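3-oxoacyl-(Acyl-carrier protein) synthase (Burkholderia xenovorans, PDB 4EFI) probably catalyses the condensation of an acyl group with malonyl-acyl-carrier protein to give 3-oxoacyl-acyl-carrier protein, as a 3-oxoacyl-ACP synthase of the thiolase superfamily. Local coordinates at residues L12-A17 with L141-A146; A17-V22 with T178-E183; D68-A73 with L151-D156; D86-L91 with A117-L122; Y131-W136 with F193-D198. All blocks are in the same frame, centred on the assembly; numbering follows the deposited sequence. Where two conformers were deposited one is given.

Contact 1. Residues L12-A17 with L141-A146; sequences LRTQGA and LIQTGA. With FMT (formic acid), chain D.
The C-terminal end of helix 130-143 meets the turn between strands 10-15 and 17-26, where Gln143 extends its amide to Gln15. Gln143 CG is trans to the backbone N (chi1 -178°) and the chain then runs straight out. This carries the amide past Thr14 and over the backbone of Gln15. Gln15 N donates to Gln143 OE1 at 3.1 Å. The donor lies well above the carbonyl plane, 71° out of it, and uses no lone pair direction. The two glutamine amides are nearly perpendicular, with planes 81° apart. Gln15 CG packs 3.6 Å from Gln143 NE2. A water extends the link. The water donates to Arg13 O and accepts from Arg13 NH1 and, at 3.1 Å, from Gln143 NE2. Both ends of the Gln143 amide are therefore engaged. The helix stops just beyond in a Schellman motif, with Gly145 at positive phi. Strand 10-15 is outermost within this chain in a five-stranded mixed sheet; the contact joins it and the following turn to the helix end. Ile142 supplies the apolar part. Its CG2 lies 3.8 Å from Ala17 CB, and its other branch leads on to Leu182 of strand 176-184. On the bend itself, Gly16 N donates to O1 of a formic acid molecule at 2.8 Å; this molecule probably came from the crystallisation liquor.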
# COMPACT_ATOMS: atom_id res chain seq x y z
N LEU A 12 -6.39 11.90 -13.82
CA LEU A 12 -7.76 11.78 -13.34
C LEU A 12 -8.00 12.81 -12.25
O LEU A 12 -7.09 13.16 -11.52
CB LEU A 12 -8.01 10.39 -12.77
CG LEU A 12 -7.88 9.27 -13.80
CD1 LEU A 12 -7.62 7.94 -13.10
CD2 LEU A 12 -9.14 9.20 -14.66
N ARG A 13 -9.23 13.29 -12.14
CA ARG A 13 -9.61 14.29 -11.15
C ARG A 13 -10.95 13.89 -10.54
O ARG A 13 -11.88 13.50 -11.26
CB ARG A 13 -9.73 15.67 -11.80
CG ARG A 13 -10.19 16.78 -10.86
CD ARG A 13 -10.67 17.98 -11.68
NE ARG A 13 -11.13 19.10 -10.87
CZ ARG A 13 -12.32 19.17 -10.29
NH1 ARG A 13 -13.18 18.16 -10.42
NH2 ARG A 13 -12.67 20.23 -9.58
N THR A 14 -11.06 13.96 -9.22
CA THR A 14 -12.34 13.76 -8.57
C THR A 14 -12.66 14.98 -7.69
O THR A 14 -11.78 15.79 -7.35
CB THR A 14 -12.37 12.49 -7.69
OG1 THR A 14 -11.43 12.61 -6.62
CG2 THR A 14 -12.01 11.27 -8.48
N GLN A 15 -13.93 15.13 -7.36
CA GLN A 15 -14.37 16.10 -6.37
C GLN A 15 -15.60 15.54 -5.67
O GLN A 15 -16.24 14.61 -6.16
CB GLN A 15 -14.65 17.46 -7.00
CG GLN A 15 -15.73 17.49 -8.03
CD GLN A 15 -15.85 18.87 -8.67
OE1 GLN A 15 -15.51 19.89 -8.05
NE2 GLN A 15 -16.30 18.91 -9.91
N GLY A 16 -15.91 16.06 -4.49
CA GLY A 16 -17.10 15.65 -3.79
C GLY A 16 -16.91 14.47 -2.84
O GLY A 16 -17.89 13.94 -2.34
N ALA A 17 -15.66 14.10 -2.56
CA ALA A 17 -15.37 13.00 -1.65
C ALA A 17 -14.13 13.31 -0.84
O ALA A 17 -13.23 13.99 -1.33
CB ALA A 17 -15.13 11.71 -2.43
N LEU A 141 -16.61 6.52 -7.18
CA LEU A 141 -17.91 5.95 -6.82
C LEU A 141 -18.78 7.00 -6.11
O LEU A 141 -19.98 7.12 -6.37
CB LEU A 141 -17.75 4.73 -5.91
CG LEU A 141 -17.14 3.42 -6.45
CD1 LEU A 141 -17.08 2.37 -5.36
CD2 LEU A 141 -17.95 2.93 -7.62
N ILE A 142 -18.19 7.77 -5.21
CA ILE A 142 -18.92 8.77 -4.47
C ILE A 142 -19.30 9.93 -5.37
O ILE A 142 -20.45 10.37 -5.38
CB ILE A 142 -18.09 9.22 -3.26
CG1 ILE A 142 -18.06 8.08 -2.24
CG2 ILE A 142 -18.68 10.50 -2.63
CD1 ILE A 142 -17.01 8.26 -1.15
N GLN A 143 -18.37 10.43 -6.17
CA GLN A 143 -18.68 11.54 -7.07
C GLN A 143 -19.83 11.24 -8.04
O GLN A 143 -20.62 12.15 -8.35
CB GLN A 143 -17.42 11.96 -7.84
CG GLN A 143 -17.63 13.15 -8.76
CD GLN A 143 -16.36 13.64 -9.41
OE1 GLN A 143 -15.29 13.06 -9.25
NE2 GLN A 143 -16.47 14.72 -10.17
N THR A 144 -19.88 9.99 -8.52
CA THR A 144 -20.85 9.54 -9.54
C THR A 144 -22.16 9.08 -8.92
O THR A 144 -23.08 8.62 -9.64
CB THR A 144 -20.29 8.38 -10.46
OG1 THR A 144 -20.08 7.16 -9.73
CG2 THR A 144 -19.02 8.76 -11.05
N GLY A 145 -22.26 9.19 -7.60
CA GLY A 145 -23.49 8.88 -6.89
C GLY A 145 -23.76 7.39 -6.71
O GLY A 145 -24.89 7.00 -6.42
N ALA A 146 -22.75 6.56 -6.94
CA ALA A 146 -22.90 5.13 -6.69
C ALA A 146 -22.79 4.82 -5.18
O ALA A 146 -23.17 3.73 -4.73
CB ALA A 146 -21.87 4.32 -7.48
C FMT D . -15.21 17.97 -1.82
O1 FMT D . -14.92 18.24 -2.97
O2 FMT D . -14.24 17.73 -0.95
O HOH W 1 -13.79 15.64 -11.51

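Contact 2. Residues A17-V22 with T178-E183; sequences ARIAGV and TMTALE
Ile19 and Leu182 meet across an antiparallel strand pair, 17-26 with 176-184, inside the six-stranded mixed sheet of this thiolase-like fold. The two side chains share one face of the sheet and point obliquely past each other, with Ile19 CG1 3.8 Å from Leu182 CD2. The CD2 branch of Leu182 is the one turned to Ile19. Both residues lean on helix 130-143, through Leu135 and Ile142. Further along this face, Val22 and Thr180 lie side by side and point the same way. Val22 CG1 is 3.8 Å from Thr180 OG1, whose polar partner is the hydroxyl of Tyr131. The methyl of Thr180, CG2, turns instead to Ile19 CG2 at 4.1 Å. Arg18, Ala181 and Glu183 project from the other face. Ala181 packs there on Leu77 and Leu81 of helix 66-81, and Glu183 forms a salt bridge with Arg149. The backbone ladder is regular at Arg18 and Glu183, which exchange two hydrogen bonds. It then slips at a beta bulge, where Ala20 and Gly21 together face the single residue Ala181. The methyls Ala20 CB and Ala181 CB come to 4.1 Å at this point. Ala20 N donates to Ala181 O at 2.8 Å and almost straight, 176° at the hydrogen, while Ala181 N donates to Gly21 O at 2.9 Å.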
# COMPACT_ATOMS: atom_id res chain seq x y z
N ALA A 17 -15.66 14.10 -2.56
CA ALA A 17 -15.37 13.00 -1.65
C ALA A 17 -14.13 13.31 -0.84
O ALA A 17 -13.23 13.99 -1.33
CB ALA A 17 -15.13 11.71 -2.43
N ARG A 18 -14.07 12.81 0.39
CA ARG A 18 -12.94 13.05 1.27
C ARG A 18 -12.60 11.80 2.06
O ARG A 18 -13.47 10.95 2.31
CB ARG A 18 -13.22 14.20 2.24
CG ARG A 18 -14.40 13.96 3.18
CD ARG A 18 -14.71 15.17 4.08
NE ARG A 18 -13.77 15.30 5.19
CZ ARG A 18 -13.86 14.61 6.33
NH1 ARG A 18 -12.95 14.80 7.28
NH2 ARG A 18 -14.84 13.74 6.51
N ILE A 19 -11.34 11.69 2.45
CA ILE A 19 -10.93 10.70 3.41
C ILE A 19 -11.50 11.11 4.77
O ILE A 19 -11.30 12.25 5.23
CB ILE A 19 -9.41 10.57 3.48
CG1 ILE A 19 -8.87 10.06 2.15
CG2 ILE A 19 -9.01 9.64 4.61
CD1 ILE A 19 -7.35 10.05 2.04
N ALA A 20 -12.20 10.19 5.42
CA ALA A 20 -12.83 10.44 6.71
C ALA A 20 -12.10 9.81 7.89
O ALA A 20 -12.35 10.19 9.04
CB ALA A 20 -14.27 9.93 6.67
N GLY A 21 -11.21 8.85 7.65
CA GLY A 21 -10.49 8.17 8.72
C GLY A 21 -9.64 7.06 8.15
O GLY A 21 -9.95 6.58 7.04
N VAL A 22 -8.60 6.66 8.86
CA VAL A 22 -7.72 5.57 8.43
C VAL A 22 -7.25 4.81 9.67
O VAL A 22 -6.79 5.42 10.64
CB VAL A 22 -6.45 6.07 7.70
CG1 VAL A 22 -5.64 4.89 7.14
CG2 VAL A 22 -6.77 7.07 6.60
N THR A 178 -5.14 -2.49 6.42
CA THR A 178 -5.66 -1.15 6.72
C THR A 178 -7.07 -1.00 6.21
O THR A 178 -7.52 -1.71 5.30
CB THR A 178 -4.78 -0.06 6.08
OG1 THR A 178 -4.98 -0.02 4.66
CG2 THR A 178 -3.31 -0.27 6.39
N MET A 179 -7.80 -0.09 6.84
CA MET A 179 -9.11 0.32 6.37
C MET A 179 -9.16 1.84 6.32
O MET A 179 -8.85 2.49 7.30
CB MET A 179 -10.23 -0.25 7.26
CG MET A 179 -11.62 -0.14 6.61
SD MET A 179 -11.85 -1.38 5.30
CE MET A 179 -12.35 -2.78 6.27
N THR A 180 -9.59 2.37 5.17
CA THR A 180 -9.76 3.79 4.93
C THR A 180 -11.23 4.06 4.65
O THR A 180 -11.86 3.33 3.86
CB THR A 180 -8.93 4.26 3.71
OG1 THR A 180 -7.54 4.06 3.99
CG2 THR A 180 -9.15 5.75 3.40
N ALA A 181 -11.79 5.07 5.30
CA ALA A 181 -13.18 5.49 5.10
C ALA A 181 -13.19 6.68 4.17
O ALA A 181 -12.44 7.63 4.38
CB ALA A 181 -13.81 5.89 6.42
N LEU A 182 -14.07 6.64 3.18
CA LEU A 182 -14.32 7.76 2.29
C LEU A 182 -15.78 8.17 2.43
O LEU A 182 -16.65 7.33 2.57
CB LEU A 182 -14.08 7.40 0.83
CG LEU A 182 -12.75 6.80 0.46
CD1 LEU A 182 -12.76 6.50 -1.03
CD2 LEU A 182 -11.59 7.74 0.81
N GLU A 183 -16.04 9.47 2.35
CA GLU A 183 -17.41 9.99 2.46
C GLU A 183 -17.64 11.17 1.52
O GLU A 183 -16.74 11.94 1.22
CB GLU A 183 -17.73 10.44 3.90
CG GLU A 183 -19.23 10.70 4.15
CD GLU A 183 -19.59 10.94 5.61
OE1 GLU A 183 -18.78 11.54 6.33
OE2 GLU A 183 -20.71 10.52 5.99

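Contact 3. Residues D68-A73 with L151-D156; sequences DLCRKA and LLAVGD
Helix 66-81 lies on one face of the six-stranded sheet, where its Cys70 meets Ala153 and Gly155 of strand 149-156. The two segments run at 138° to each other, with their axes 8.1 Å apart at the closest point. The thiol does most of the touching. A chi1 of -66° sets the sulfur beside the backbone N of Cys70 and turns it to the strand. Cys70 SG rests over one face of the peptide group between Ala153 and Val154, 3.8 Å from Val154 N. Cys70 SG is also 4.0 Å from Gly155 N. Gly155 carries no side chain, and this leaves room for the sulfur. One step back, Cys70 CB meets Ala153 CB at 3.9 Å. No hydrogen bond joins the segments, so the join is apolar contact. The arrangement belongs to the layered alpha/beta build of the thiolase superfamily, in which helices cover the faces of the sheets. Phe93 of the neighbouring strand 90-94 and Met179 of strand 176-184 close round the same spot. Val154 points away from the helix, to the face that touches helix 130-143. CB of Asp156 also points away, and its carboxylate is hydrogen-bonded to Thr97, Ser95 and Ser302. On the outer side of the helix, Arg71 NH1 forms a salt bridge with Asp68 OD1 at 2.9 Å. It meets that oxygen on the anti side, 21° out of the carboxylate plane. Glu112 is a second partner of the guanidinium.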
# COMPACT_ATOMS: atom_id res chain seq x y z
N ASP A 68 -8.20 -10.63 7.63
CA ASP A 68 -8.39 -10.52 9.08
C ASP A 68 -7.85 -9.18 9.60
O ASP A 68 -8.46 -8.54 10.46
CB ASP A 68 -7.66 -11.64 9.83
CG ASP A 68 -8.21 -13.04 9.58
OD1 ASP A 68 -9.45 -13.18 9.40
OD2 ASP A 68 -7.38 -13.98 9.57
N LEU A 69 -6.68 -8.78 9.12
CA LEU A 69 -6.07 -7.53 9.54
C LEU A 69 -6.94 -6.37 9.14
O LEU A 69 -7.17 -5.44 9.93
CB LEU A 69 -4.68 -7.38 8.93
CG LEU A 69 -3.63 -8.41 9.36
CD1 LEU A 69 -2.35 -8.28 8.55
CD2 LEU A 69 -3.33 -8.30 10.85
N CYS A 70 -7.45 -6.39 7.91
CA CYS A 70 -8.38 -5.36 7.46
C CYS A 70 -9.68 -5.36 8.24
O CYS A 70 -10.21 -4.28 8.52
CB CYS A 70 -8.69 -5.49 5.97
SG CYS A 70 -7.25 -5.18 4.88
N ARG A 71 -10.20 -6.53 8.61
CA ARG A 71 -11.43 -6.59 9.41
C ARG A 71 -11.22 -5.90 10.75
O ARG A 71 -12.04 -5.08 11.19
CB ARG A 71 -11.87 -8.04 9.68
CG ARG A 71 -13.19 -8.12 10.48
CD ARG A 71 -13.52 -9.50 11.01
NE ARG A 71 -12.48 -10.04 11.86
CZ ARG A 71 -11.63 -11.02 11.54
NH1 ARG A 71 -11.66 -11.65 10.36
NH2 ARG A 71 -10.72 -11.39 12.43
N LYS A 72 -10.12 -6.20 11.44
CA LYS A 72 -9.86 -5.59 12.75
C LYS A 72 -9.67 -4.08 12.62
O LYS A 72 -10.19 -3.30 13.42
CB LYS A 72 -8.63 -6.25 13.38
CG LYS A 72 -8.88 -7.71 13.73
CD LYS A 72 -7.60 -8.43 14.12
CE LYS A 72 -7.90 -9.85 14.62
NZ LYS A 72 -6.77 -10.76 14.32
N ALA A 73 -8.95 -3.64 11.59
CA ALA A 73 -8.80 -2.21 11.34
C ALA A 73 -10.16 -1.58 11.08
O ALA A 73 -10.45 -0.49 11.57
CB ALA A 73 -7.86 -1.97 10.15
N LEU A 151 -15.63 1.93 2.08
CA LEU A 151 -14.50 1.39 2.83
C LEU A 151 -13.48 0.78 1.87
O LEU A 151 -13.83 -0.01 0.99
CB LEU A 151 -14.97 0.31 3.82
CG LEU A 151 -15.89 0.82 4.93
CD1 LEU A 151 -16.24 -0.34 5.85
CD2 LEU A 151 -15.21 1.92 5.73
N LEU A 152 -12.22 1.18 2.05
CA LEU A 152 -11.12 0.62 1.30
C LEU A 152 -10.29 -0.23 2.23
O LEU A 152 -9.62 0.28 3.14
CB LEU A 152 -10.23 1.72 0.70
CG LEU A 152 -10.91 2.81 -0.10
CD1 LEU A 152 -9.88 3.86 -0.47
CD2 LEU A 152 -11.60 2.25 -1.32
N ALA A 153 -10.35 -1.53 2.01
CA ALA A 153 -9.61 -2.51 2.80
C ALA A 153 -8.36 -2.86 2.00
O ALA A 153 -8.44 -3.53 0.97
CB ALA A 153 -10.47 -3.75 3.01
N VAL A 154 -7.20 -2.34 2.41
CA VAL A 154 -5.98 -2.44 1.63
C VAL A 154 -4.94 -3.10 2.53
O VAL A 154 -4.57 -2.56 3.58
CB VAL A 154 -5.51 -1.07 1.13
CG1 VAL A 154 -4.21 -1.23 0.30
CG2 VAL A 154 -6.62 -0.40 0.33
N GLY A 155 -4.51 -4.31 2.17
CA GLY A 155 -3.66 -5.06 3.08
C GLY A 155 -3.00 -6.23 2.40
O GLY A 155 -3.39 -6.66 1.31
N ASP A 156 -1.98 -6.78 3.06
CA ASP A 156 -1.26 -7.92 2.50
C ASP A 156 -0.54 -8.65 3.61
O ASP A 156 -0.18 -8.04 4.64
CB ASP A 156 -0.21 -7.45 1.47
CG ASP A 156 -0.56 -7.81 0.04
OD1 ASP A 156 -1.31 -8.77 -0.23
OD2 ASP A 156 -0.05 -7.10 -0.84

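Contact 4. Residues D86-L91 with A117-L122; sequences DSIDAL and ASCLAL
Cys119 SG lies over one face of the flat peptide group between Ala90 and Leu91, 3.7 Å from Leu91 N. At the edge of the same group, Leu91 N sends its hydrogen to Leu120 O at 2.8 Å. The peptide group that ends in Asp89 O is met differently. Leu120 N comes to Asp89 O at 3.1 Å from above the carbonyl plane, 38° out of it. The next bond, Leu122 N to Leu91 O, runs almost in line with the carbonyl. These three bonds set strands 90-94 and 120-124 side by side and parallel. The strands are joined by helix 105-112, so the unit is a beta-alpha-beta crossover. Strand 120-124 is the outermost strand of its sheet within the chain. With chi1 close to 180° (-176°), the thiol of Cys119 swings inward. Ile88 CG2 packs against Cys119 SG at 4.0 Å. On the opposite face of the sheet from Leu91, Ala90 CB meets Leu120 CB at 3.9 Å. Leu91 and Ala121 both pack on helix 105-112. At the entry to the strands a water bridges the two segments. The water oxygen lies 2.8 Å from Ile88 O, probably as donor, and 2.7 Å from Ser118 OG. CB of Asp89 points away from 117-122; its OD2 accepts from the backbone N of Lys148 and Arg149. The chemistry implies that backbone bonds set the register, that the thiol packs against Ile88 and the Ala90-Leu91 peptide, and that Asp89 ties this corner to the start of strand 149-156.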
# COMPACT_ATOMS: atom_id res chain seq x y z
N ASP A 86 -25.09 -0.41 8.43
CA ASP A 86 -26.07 -0.30 7.37
C ASP A 86 -25.85 0.89 6.45
O ASP A 86 -26.52 1.01 5.43
CB ASP A 86 -27.51 -0.28 7.93
CG ASP A 86 -27.79 0.88 8.87
OD1 ASP A 86 -26.98 1.82 9.00
OD2 ASP A 86 -28.87 0.85 9.50
N SER A 87 -24.88 1.73 6.78
CA SER A 87 -24.61 2.94 6.00
C SER A 87 -23.48 2.76 4.97
O SER A 87 -23.16 3.69 4.23
CB SER A 87 -24.25 4.11 6.92
OG SER A 87 -22.92 4.00 7.42
N ILE A 88 -22.84 1.60 4.94
CA ILE A 88 -21.71 1.40 4.04
C ILE A 88 -22.18 0.95 2.66
O ILE A 88 -22.89 -0.04 2.52
CB ILE A 88 -20.68 0.39 4.61
CG1 ILE A 88 -20.27 0.79 6.04
CG2 ILE A 88 -19.49 0.26 3.70
CD1 ILE A 88 -19.74 2.22 6.19
N ASP A 89 -21.78 1.71 1.64
CA ASP A 89 -22.25 1.49 0.26
C ASP A 89 -21.34 0.66 -0.62
O ASP A 89 -21.81 0.08 -1.58
CB ASP A 89 -22.50 2.85 -0.41
CG ASP A 89 -23.53 3.67 0.33
OD1 ASP A 89 -24.62 3.11 0.63
OD2 ASP A 89 -23.29 4.87 0.59
N ALA A 90 -20.04 0.61 -0.31
CA ALA A 90 -19.12 -0.23 -1.07
C ALA A 90 -17.93 -0.57 -0.20
O ALA A 90 -17.51 0.24 0.64
CB ALA A 90 -18.64 0.51 -2.32
N LEU A 91 -17.40 -1.77 -0.41
CA LEU A 91 -16.15 -2.20 0.19
C LEU A 91 -15.27 -2.74 -0.92
O LEU A 91 -15.64 -3.67 -1.65
CB LEU A 91 -16.38 -3.29 1.24
CG LEU A 91 -15.09 -3.65 2.01
CD1 LEU A 91 -15.32 -3.92 3.48
CD2 LEU A 91 -14.38 -4.81 1.35
N ALA A 117 -26.82 -5.82 2.03
CA ALA A 117 -26.83 -6.47 0.73
C ALA A 117 -26.57 -5.50 -0.41
O ALA A 117 -26.12 -5.92 -1.48
CB ALA A 117 -28.17 -7.15 0.54
N SER A 118 -26.82 -4.22 -0.19
CA SER A 118 -26.59 -3.18 -1.17
C SER A 118 -25.15 -2.70 -1.16
O SER A 118 -24.79 -1.80 -1.93
CB SER A 118 -27.51 -2.00 -0.90
OG SER A 118 -27.43 -1.59 0.45
N CYS A 119 -24.30 -3.27 -0.31
CA CYS A 119 -22.89 -2.90 -0.30
C CYS A 119 -22.13 -3.62 -1.42
O CYS A 119 -22.05 -4.83 -1.43
CB CYS A 119 -22.27 -3.25 1.05
SG CYS A 119 -20.53 -2.74 1.22
N LEU A 120 -21.58 -2.86 -2.37
CA LEU A 120 -20.76 -3.45 -3.41
C LEU A 120 -19.56 -4.12 -2.77
O LEU A 120 -19.01 -3.63 -1.78
CB LEU A 120 -20.28 -2.36 -4.36
CG LEU A 120 -21.36 -1.55 -5.03
CD1 LEU A 120 -20.74 -0.54 -6.01
CD2 LEU A 120 -22.36 -2.44 -5.77
N ALA A 121 -19.12 -5.23 -3.34
CA ALA A 121 -18.02 -6.01 -2.78
C ALA A 121 -17.05 -6.39 -3.91
O ALA A 121 -17.36 -7.25 -4.73
CB ALA A 121 -18.56 -7.24 -2.08
N LEU A 122 -15.89 -5.76 -3.94
CA LEU A 122 -14.95 -5.96 -5.05
C LEU A 122 -13.56 -6.27 -4.54
O LEU A 122 -12.99 -5.43 -3.83
CB LEU A 122 -14.89 -4.68 -5.89
CG LEU A 122 -16.21 -4.32 -6.59
CD1 LEU A 122 -16.10 -2.95 -7.25
CD2 LEU A 122 -16.58 -5.38 -7.64
O HOH W 2 -25.37 -0.09 1.25

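Contact 5. Residues Y131-W136 with F193-D198; sequences YPQALW and FIIGAD
Phe193 comes first on the strand, and one face of its ring is covered by Trp136 CB of the helix. Trp136 CB sits over the ring centre, 3.6 Å from the Phe193 centroid and 9° off the normal, a CH-pi contact. The indole then meets the same ring edge-to-face. The edge of its five-membered ring points to the Phe193 face, with centroids 5.2 Å apart and planes at 66°. The Trp136 chi1 of 165° leaves CB over the Phe193 ring while the far end of the indole leads away from the strand. Phe193 also touches the helix backbone, with CD2 3.7 Å from Pro132 O, and its CE2 lies 3.9 Å from Leu135 CB. Ile194 faces the other way, onto helix 235-257. Helix 130-143 is sandwiched between two sheets, as in the central layer of the thiolase fold. Strands 10-15 and 190-197 lie on this side of it, and strands 149-156 and 176-184 on the other. The axes of the helix and strand segments are 8.9 Å apart at their closest. Ile195 turns back to the helix and lies between two of its side chains. Ile195 CG2 is 3.5 Å from Gln133 NE2. Ile195 CD1 is 3.8 Å from Trp136 CE3, and the two side chains cross at about a right angle. Gln133 OE1 is hydrogen-bonded to Ser129 OG. Leu12 of strand 10-15 packs on both Trp136 and Ile195.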
# COMPACT_ATOMS: atom_id res chain seq x y z
N TYR A 131 -2.68 1.78 -3.43
CA TYR A 131 -3.43 2.67 -2.54
C TYR A 131 -3.98 3.89 -3.29
O TYR A 131 -5.17 4.20 -3.15
CB TYR A 131 -2.64 3.06 -1.30
CG TYR A 131 -3.49 3.76 -0.26
CD1 TYR A 131 -4.49 3.08 0.43
CD2 TYR A 131 -3.28 5.10 0.05
CE1 TYR A 131 -5.25 3.71 1.37
CE2 TYR A 131 -4.02 5.73 1.00
CZ TYR A 131 -5.01 5.03 1.67
OH TYR A 131 -5.74 5.70 2.64
N PRO A 132 -3.15 4.59 -4.09
CA PRO A 132 -3.74 5.74 -4.79
C PRO A 132 -4.85 5.33 -5.75
O PRO A 132 -5.80 6.06 -5.96
CB PRO A 132 -2.54 6.36 -5.52
CG PRO A 132 -1.38 5.93 -4.70
CD PRO A 132 -1.70 4.53 -4.28
N GLN A 133 -4.74 4.14 -6.35
CA GLN A 133 -5.81 3.64 -7.23
C GLN A 133 -7.09 3.35 -6.47
O GLN A 133 -8.18 3.64 -6.98
CB GLN A 133 -5.34 2.38 -7.97
CG GLN A 133 -4.09 2.60 -8.81
CD GLN A 133 -3.84 1.49 -9.79
OE1 GLN A 133 -2.72 0.94 -9.85
NE2 GLN A 133 -4.82 1.19 -10.60
N ALA A 134 -6.97 2.78 -5.28
CA ALA A 134 -8.13 2.55 -4.43
C ALA A 134 -8.81 3.85 -4.04
O ALA A 134 -10.05 3.95 -4.04
CB ALA A 134 -7.73 1.79 -3.19
N LEU A 135 -8.01 4.86 -3.68
CA LEU A 135 -8.56 6.17 -3.36
C LEU A 135 -9.33 6.74 -4.54
O LEU A 135 -10.45 7.21 -4.40
CB LEU A 135 -7.44 7.15 -2.97
CG LEU A 135 -6.78 6.95 -1.60
CD1 LEU A 135 -5.66 7.96 -1.42
CD2 LEU A 135 -7.76 7.10 -0.48
N TRP A 136 -8.73 6.69 -5.73
CA TRP A 136 -9.39 7.20 -6.91
C TRP A 136 -10.70 6.46 -7.18
O TRP A 136 -11.75 7.09 -7.41
CB TRP A 136 -8.49 7.14 -8.15
CG TRP A 136 -9.29 7.33 -9.37
CD1 TRP A 136 -9.86 8.48 -9.79
CD2 TRP A 136 -9.72 6.30 -10.27
NE1 TRP A 136 -10.63 8.25 -10.91
CE2 TRP A 136 -10.55 6.91 -11.23
CE3 TRP A 136 -9.46 4.93 -10.37
CZ2 TRP A 136 -11.13 6.18 -12.28
CZ3 TRP A 136 -10.04 4.21 -11.39
CH2 TRP A 136 -10.87 4.84 -12.33
N PHE A 193 -5.07 12.46 -9.57
CA PHE A 193 -4.46 11.14 -9.60
C PHE A 193 -3.82 10.91 -10.96
O PHE A 193 -4.29 11.44 -11.97
CB PHE A 193 -5.50 10.05 -9.41
CG PHE A 193 -6.34 10.22 -8.18
CD1 PHE A 193 -7.52 10.96 -8.22
CD2 PHE A 193 -5.99 9.62 -6.98
CE1 PHE A 193 -8.30 11.10 -7.08
CE2 PHE A 193 -6.79 9.75 -5.86
CZ PHE A 193 -7.93 10.50 -5.91
N ILE A 194 -2.75 10.12 -10.97
CA ILE A 194 -2.14 9.62 -12.21
C ILE A 194 -1.95 8.13 -12.05
O ILE A 194 -1.49 7.67 -11.00
CB ILE A 194 -0.80 10.30 -12.53
CG1 ILE A 194 -0.99 11.83 -12.60
CG2 ILE A 194 -0.22 9.73 -13.84
CD1 ILE A 194 0.26 12.60 -13.02
N ILE A 195 -2.37 7.35 -13.04
CA ILE A 195 -2.28 5.89 -12.96
C ILE A 195 -1.67 5.33 -14.24
O ILE A 195 -2.18 5.61 -15.33
CB ILE A 195 -3.65 5.22 -12.71
CG1 ILE A 195 -4.32 5.77 -11.45
CG2 ILE A 195 -3.49 3.71 -12.61
CD1 ILE A 195 -5.73 5.20 -11.21
N GLY A 196 -0.57 4.59 -14.13
CA GLY A 196 0.11 4.03 -15.29
C GLY A 196 0.40 2.55 -15.15
O GLY A 196 0.46 2.04 -14.03
N ALA A 197 0.63 1.88 -16.27
CA ALA A 197 0.83 0.43 -16.31
C ALA A 197 1.85 0.09 -17.38
O ALA A 197 1.88 0.71 -18.44
CB ALA A 197 -0.47 -0.28 -16.63
N ASP A 198 2.72 -0.88 -17.09
CA ASP A 198 3.60 -1.46 -18.12
C ASP A 198 3.79 -2.94 -17.84
O ASP A 198 4.75 -3.35 -17.15
CB ASP A 198 4.94 -0.74 -18.20
CG ASP A 198 5.84 -1.33 -19.25
OD1 ASP A 198 5.41 -2.23 -19.99
OD2 ASP A 198 7.00 -0.87 -19.36

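From the N terminus, strand 10-15 opens contact 1 and strand 17-26 opens contact 2; the two share Ala17. Helix 66-81 then opens contact 3. Contact 4 opens next and is the first to close, within its crossover, nested inside the loops of contacts 1, 2 and 3. Contact 1 closes next, at the end of helix 130-143, which has meanwhile opened contact 5. Contact 3 closes on strand 149-156 and is nested within contact 2, which closes on strand 176-184. Contact 5 closes last, on strand 190-197, and crosses contacts 1, 2 and 3. Contact 1 also crosses contacts 2 and 3. Contacts 2 and 4 pair strands of one sheet, and contact 3 lays helix 66-81 on it; contacts 1 and 5 bind helix 130-143 to the other.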